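Local atomic coordinates of biotin transporter BioY (Lactococcus lactis subsp. cremoris, PDB entry 4DVE), a protein that binds biotin and probably serves as the substrate-specific S component of an energy-coupling factor (ECF) transporter that takes up the vitamin. Residues A[55-68]-A[106-118]. Sequence-based numbering, arbitrary orientation.
With BNG (nonyl beta-D-glucopyranoside), chain F.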
loop_
_atom_site.group_PDB
_atom_site.type_symbol
_atom_site.label_atom_id
_atom_site.label_comp_id
_atom_site.label_asym_id
_atom_site.label_seq_id
_atom_site.Cartn_x
_atom_site.Cartn_y
_atom_site.Cartn_z
ATOM N N ILE A 55 0.731 -2.686 -0.959
ATOM C CA ILE A 55 0.616 -1.771 0.146
ATOM C C ILE A 55 -0.823 -1.768 0.659
ATOM O O ILE A 55 -1.048 -1.742 1.856
ATOM C CB ILE A 55 0.996 -0.317 -0.233
ATOM C CG1 ILE A 55 2.401 -0.248 -0.860
ATOM C CG2 ILE A 55 0.903 0.588 1.000
ATOM C CD1 ILE A 55 3.499 -0.872 -0.012
HETATM N N MSE A 56 -1.778 -1.832 -0.263
HETATM C CA MSE A 56 -3.193 -1.823 0.080
HETATM C C MSE A 56 -3.617 -3.071 0.805
HETATM O O MSE A 56 -4.482 -3.012 1.698
HETATM C CB MSE A 56 -4.067 -1.735 -1.177
HETATM C CG MSE A 56 -3.953 -0.403 -1.859
HETATM SE SE MSE A 56 -5.120 -0.355 -3.456
HETATM C CE MSE A 56 -4.025 0.845 -4.580
HETATM N N MSE A 57 -3.058 -4.211 0.407
HETATM C CA MSE A 57 -3.428 -5.505 0.988
HETATM C C MSE A 57 -2.906 -5.776 2.384
HETATM O O MSE A 57 -3.524 -6.548 3.139
HETATM C CB MSE A 57 -2.860 -6.614 0.103
HETATM C CG MSE A 57 -3.563 -6.707 -1.250
HETATM SE SE MSE A 57 -2.490 -7.814 -2.495
HETATM C CE MSE A 57 -2.395 -9.411 -1.336
ATOM N N ALA A 58 -1.762 -5.180 2.727
ATOM C CA ALA A 58 -1.026 -5.483 3.964
ATOM C C ALA A 58 -1.856 -5.295 5.239
ATOM O O ALA A 58 -1.866 -6.173 6.117
ATOM C CB ALA A 58 0.254 -4.644 4.034
ATOM N N GLY A 59 -2.512 -4.141 5.355
ATOM C CA GLY A 59 -3.375 -3.840 6.519
ATOM C C GLY A 59 -4.638 -4.684 6.628
ATOM O O GLY A 59 -5.112 -4.969 7.732
ATOM N N GLY A 60 -5.194 -5.103 5.491
ATOM C CA GLY A 60 -6.381 -5.944 5.485
ATOM C C GLY A 60 -6.091 -7.395 5.824
ATOM O O GLY A 60 -7.011 -8.149 6.181
ATOM N N LEU A 61 -4.831 -7.797 5.681
ATOM C CA LEU A 61 -4.413 -9.156 6.051
ATOM C C LEU A 61 -3.829 -9.232 7.443
ATOM O O LEU A 61 -4.187 -10.109 8.214
ATOM C CB LEU A 61 -3.419 -9.733 5.045
ATOM C CG LEU A 61 -4.050 -10.146 3.717
ATOM C CD1 LEU A 61 -2.991 -10.490 2.656
ATOM C CD2 LEU A 61 -5.053 -11.272 3.960
ATOM N N LEU A 62 -2.931 -8.309 7.766
ATOM C CA LEU A 62 -2.124 -8.425 8.954
ATOM C C LEU A 62 -2.475 -7.400 9.995
ATOM O O LEU A 62 -1.832 -7.335 11.043
ATOM C CB LEU A 62 -0.643 -8.317 8.554
ATOM C CG LEU A 62 -0.146 -9.507 7.705
ATOM C CD1 LEU A 62 1.322 -9.375 7.331
ATOM C CD2 LEU A 62 -0.412 -10.855 8.390
ATOM N N GLY A 63 -3.462 -6.546 9.688
ATOM C CA GLY A 63 -3.934 -5.554 10.651
ATOM C C GLY A 63 -3.013 -4.369 10.781
ATOM O O GLY A 63 -2.012 -4.261 10.048
ATOM N N PRO A 64 -3.366 -3.438 11.692
ATOM C CA PRO A 64 -2.684 -2.145 11.689
ATOM C C PRO A 64 -1.251 -2.186 12.212
ATOM O O PRO A 64 -0.473 -1.286 11.898
ATOM C CB PRO A 64 -3.567 -1.279 12.590
ATOM C CG PRO A 64 -4.223 -2.280 13.520
ATOM C CD PRO A 64 -4.488 -3.471 12.649
ATOM N N LYS A 65 -0.894 -3.209 12.980
ATOM C CA LYS A 65 0.482 -3.324 13.507
ATOM C C LYS A 65 1.410 -4.041 12.518
ATOM O O LYS A 65 2.347 -3.437 11.968
ATOM C CB LYS A 65 0.489 -4.029 14.871
ATOM C CG LYS A 65 1.883 -4.206 15.478
ATOM C CD LYS A 65 1.822 -4.785 16.897
ATOM C CE LYS A 65 3.224 -4.732 17.510
ATOM N NZ LYS A 65 3.380 -5.371 18.846
ATOM N N TYR A 66 1.115 -5.309 12.276
ATOM C CA TYR A 66 1.956 -6.160 11.429
ATOM C C TYR A 66 1.890 -5.797 9.954
ATOM O O TYR A 66 2.880 -5.949 9.239
ATOM C CB TYR A 66 1.668 -7.638 11.692
ATOM C CG TYR A 66 2.028 -7.997 13.123
ATOM C CD1 TYR A 66 3.353 -8.042 13.550
ATOM C CD2 TYR A 66 1.043 -8.223 14.060
ATOM C CE1 TYR A 66 3.671 -8.324 14.878
ATOM C CE2 TYR A 66 1.345 -8.480 15.379
ATOM C CZ TYR A 66 2.652 -8.532 15.781
ATOM O OH TYR A 66 2.885 -8.825 17.112
ATOM N N GLY A 67 0.754 -5.269 9.499
ATOM C CA GLY A 67 0.693 -4.706 8.149
ATOM C C GLY A 67 1.659 -3.553 7.978
ATOM O O GLY A 67 2.382 -3.461 6.977
ATOM N N THR A 68 1.722 -2.684 8.984
ATOM C CA THR A 68 2.652 -1.569 8.957
ATOM C C THR A 68 4.116 -2.007 9.022
ATOM O O THR A 68 4.990 -1.444 8.342
ATOM C CB THR A 68 2.325 -0.553 10.080
ATOM O OG1 THR A 68 0.967 -0.117 9.922
ATOM C CG2 THR A 68 3.255 0.647 10.019
ATOM N N TRP A 106 2.527 5.536 1.787
ATOM C CA TRP A 106 2.446 4.063 1.878
ATOM C C TRP A 106 2.735 3.530 3.265
ATOM O O TRP A 106 2.119 2.579 3.680
ATOM C CB TRP A 106 3.383 3.377 0.918
ATOM C CG TRP A 106 3.075 3.486 -0.541
ATOM C CD1 TRP A 106 1.944 4.022 -1.163
ATOM C CD2 TRP A 106 3.948 3.057 -1.629
ATOM N NE1 TRP A 106 2.053 3.938 -2.516
ATOM C CE2 TRP A 106 3.246 3.364 -2.865
ATOM C CE3 TRP A 106 5.187 2.440 -1.691
ATOM C CZ2 TRP A 106 3.785 3.063 -4.111
ATOM C CZ3 TRP A 106 5.709 2.121 -2.945
ATOM C CH2 TRP A 106 5.031 2.446 -4.129
ATOM N N LEU A 107 3.679 4.138 3.983
ATOM C CA LEU A 107 3.952 3.762 5.350
ATOM C C LEU A 107 2.730 3.845 6.269
ATOM O O LEU A 107 2.608 3.037 7.171
ATOM C CB LEU A 107 5.085 4.599 5.938
ATOM C CG LEU A 107 5.520 4.198 7.358
ATOM C CD1 LEU A 107 6.004 2.731 7.410
ATOM C CD2 LEU A 107 6.585 5.165 7.851
ATOM N N PHE A 108 1.812 4.786 6.033
ATOM C CA PHE A 108 0.647 4.971 6.896
ATOM C C PHE A 108 -0.595 4.220 6.449
ATOM O O PHE A 108 -1.507 4.019 7.236
ATOM C CB PHE A 108 0.310 6.466 6.979
ATOM C CG PHE A 108 1.374 7.251 7.629
ATOM C CD1 PHE A 108 1.420 7.358 9.018
ATOM C CD2 PHE A 108 2.383 7.833 6.875
ATOM C CE1 PHE A 108 2.443 8.065 9.630
ATOM C CE2 PHE A 108 3.406 8.540 7.479
ATOM C CZ PHE A 108 3.444 8.655 8.857
ATOM N N THR A 109 -0.632 3.834 5.183
ATOM C CA THR A 109 -1.788 3.172 4.582
ATOM C C THR A 109 -2.223 1.900 5.325
ATOM O O THR A 109 -3.409 1.770 5.620
ATOM C CB THR A 109 -1.513 2.890 3.086
ATOM O OG1 THR A 109 -1.411 4.153 2.417
ATOM C CG2 THR A 109 -2.585 2.017 2.415
ATOM N N PRO A 110 -1.287 0.984 5.637
ATOM C CA PRO A 110 -1.749 -0.253 6.316
ATOM C C PRO A 110 -2.246 0.004 7.707
ATOM O O PRO A 110 -3.148 -0.674 8.143
ATOM C CB PRO A 110 -0.511 -1.169 6.336
ATOM C CG PRO A 110 0.599 -0.360 5.817
ATOM C CD PRO A 110 0.117 0.889 5.200
ATOM N N PHE A 111 -1.703 1.020 8.380
ATOM C CA PHE A 111 -2.199 1.379 9.693
ATOM C C PHE A 111 -3.640 1.906 9.602
ATOM O O PHE A 111 -4.530 1.485 10.324
ATOM C CB PHE A 111 -1.304 2.440 10.360
ATOM C CG PHE A 111 -1.900 2.948 11.617
ATOM C CD1 PHE A 111 -2.601 4.145 11.641
ATOM C CD2 PHE A 111 -1.881 2.157 12.765
ATOM C CE1 PHE A 111 -3.214 4.583 12.810
ATOM C CE2 PHE A 111 -2.490 2.587 13.938
ATOM C CZ PHE A 111 -3.165 3.796 13.951
ATOM N N LEU A 112 -3.863 2.837 8.687
ATOM C CA LEU A 112 -5.185 3.388 8.495
ATOM C C LEU A 112 -6.188 2.341 8.086
ATOM O O LEU A 112 -7.267 2.274 8.663
ATOM C CB LEU A 112 -5.148 4.528 7.478
ATOM C CG LEU A 112 -4.367 5.739 7.986
ATOM C CD1 LEU A 112 -4.040 6.727 6.836
ATOM C CD2 LEU A 112 -5.142 6.444 9.099
ATOM N N ILE A 113 -5.870 1.550 7.069
ATOM C CA ILE A 113 -6.791 0.506 6.601
ATOM C C ILE A 113 -7.080 -0.505 7.737
ATOM O O ILE A 113 -8.241 -0.804 8.046
ATOM C CB ILE A 113 -6.249 -0.212 5.344
ATOM C CG1 ILE A 113 -6.295 0.744 4.130
ATOM C CG2 ILE A 113 -7.049 -1.485 5.062
ATOM C CD1 ILE A 113 -5.747 0.160 2.829
ATOM N N GLY A 114 -6.021 -0.990 8.374
ATOM C CA GLY A 114 -6.142 -1.981 9.455
ATOM C C GLY A 114 -6.929 -1.447 10.648
ATOM O O GLY A 114 -7.776 -2.153 11.230
ATOM N N PHE A 115 -6.637 -0.206 11.019
ATOM C CA PHE A 115 -7.324 0.452 12.120
ATOM C C PHE A 115 -8.848 0.570 11.912
ATOM O O PHE A 115 -9.631 0.303 12.829
ATOM C CB PHE A 115 -6.758 1.858 12.348
ATOM C CG PHE A 115 -7.433 2.594 13.474
ATOM C CD1 PHE A 115 -6.999 2.432 14.783
ATOM C CD2 PHE A 115 -8.497 3.445 13.225
ATOM C CE1 PHE A 115 -7.640 3.098 15.834
ATOM C CE2 PHE A 115 -9.139 4.107 14.262
ATOM C CZ PHE A 115 -8.713 3.927 15.571
ATOM N N PHE A 116 -9.267 1.003 10.723
ATOM C CA PHE A 116 -10.690 1.159 10.467
ATOM C C PHE A 116 -11.416 -0.160 10.191
ATOM O O PHE A 116 -12.615 -0.290 10.536
ATOM C CB PHE A 116 -10.954 2.223 9.401
ATOM C CG PHE A 116 -10.756 3.618 9.913
ATOM C CD1 PHE A 116 -11.687 4.180 10.803
ATOM C CD2 PHE A 116 -9.618 4.335 9.609
ATOM C CE1 PHE A 116 -11.502 5.454 11.310
ATOM C CE2 PHE A 116 -9.422 5.606 10.110
ATOM C CZ PHE A 116 -10.368 6.171 10.963
ATOM N N LEU A 117 -10.720 -1.134 9.597
ATOM C CA LEU A 117 -11.304 -2.465 9.409
ATOM C C LEU A 117 -11.645 -3.087 10.768
ATOM O O LEU A 117 -12.715 -3.674 10.942
ATOM C CB LEU A 117 -10.365 -3.424 8.666
ATOM C CG LEU A 117 -10.141 -3.136 7.181
ATOM C CD1 LEU A 117 -9.204 -4.210 6.604
ATOM C CD2 LEU A 117 -11.453 -3.004 6.398
ATOM N N LYS A 118 -10.713 -2.928 11.705
ATOM C CA LYS A 118 -10.818 -3.446 13.074
ATOM C C LYS A 118 -11.897 -2.687 13.836
ATOM O O LYS A 118 -12.831 -3.297 14.357
ATOM C CB LYS A 118 -9.434 -3.310 13.718
ATOM C CG LYS A 118 -9.215 -3.923 15.055
ATOM C CD LYS A 118 -7.719 -3.991 15.334
ATOM C CE LYS A 118 -7.463 -3.891 16.820
ATOM N NZ LYS A 118 -6.031 -3.697 17.132
HETATM C C1 BNG F . -2.272 0.040 16.847
HETATM C C2 BNG F . -3.307 -1.051 17.092
HETATM C C3 BNG F . -4.720 -0.483 17.039
HETATM C C4 BNG F . -4.842 0.762 17.909
HETATM C C5 BNG F . -3.714 1.744 17.616
HETATM C C6 BNG F . -3.791 2.954 18.540
HETATM C "C1'" BNG F . 0.040 0.381 16.503
HETATM C "C2'" BNG F . 0.882 -0.336 15.454
HETATM C "C3'" BNG F . 2.320 0.169 15.470
HETATM C "C4'" BNG F . 2.874 0.284 14.054
HETATM C "C5'" BNG F . 4.321 -0.190 13.995
HETATM C "C6'" BNG F . 5.184 0.786 13.205
HETATM C "C7'" BNG F . 6.220 0.046 12.369
HETATM C "C8'" BNG F . 7.204 1.020 11.730
HETATM C "C9'" BNG F . 8.146 0.300 10.790
HETATM O O1 BNG F . -0.962 -0.506 16.995
HETATM O O2 BNG F . -3.166 -2.074 16.099
HETATM O O3 BNG F . -5.650 -1.475 17.491
HETATM O O4 BNG F . -6.102 1.396 17.661
HETATM O O5 BNG F . -2.458 1.091 17.792
HETATM O O6 BNG F . -2.531 3.133 19.198
#
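G59 lies with its CA 3.6 Å from P110 O, a CA-H...O contact where helix 52-80 passes helix 100-119. The local axes come within 6.9 Å at a crossing angle of -110°, and glycine suits both sides: a CB on G59 would run into P110 O, one on G114 into P64 N. Two prolines interlock around this point as knobs into holes. P110 sits among A58, G59, G67 and T68, its short rigid ring bringing CB 3.6 Å from G67 C; P64 sits among F111, G114, F115 and K118.

I55 can be followed outward from its CB, which points toward helix 100-119 and splits the two branches. CG2, anti to the backbone N, lies 3.6 Å from W106 O, whereas I55 CG1 passes over one face of the indole, 3.7 Å from W106 CD2, in a CH-pi contact. I55 CD1 ends 4.1 Å from W106 CE3. A branched aliphatic thus backs a tryptophan that also touches biotin.

Threonine offers one polar branch and one methyl. T68 OG1, beside the backbone N (chi1 -57°), donates to P64 O at 2.7 Å, at the kink where the nitrogens of P64, K65 and T68 make no bond to the preceding turn; CG2 faces L107 O and the detergent's nonyl chain. A valine here would probably leave P64 O without this donor. F111 brings its ring edge to that same oxygen and to the glucoside.

Close backbone approach at G59 and G114, filled in by proline knobs and I55, therefore joins these helices, while the T68 hydroxyl is satisfied within its own helix.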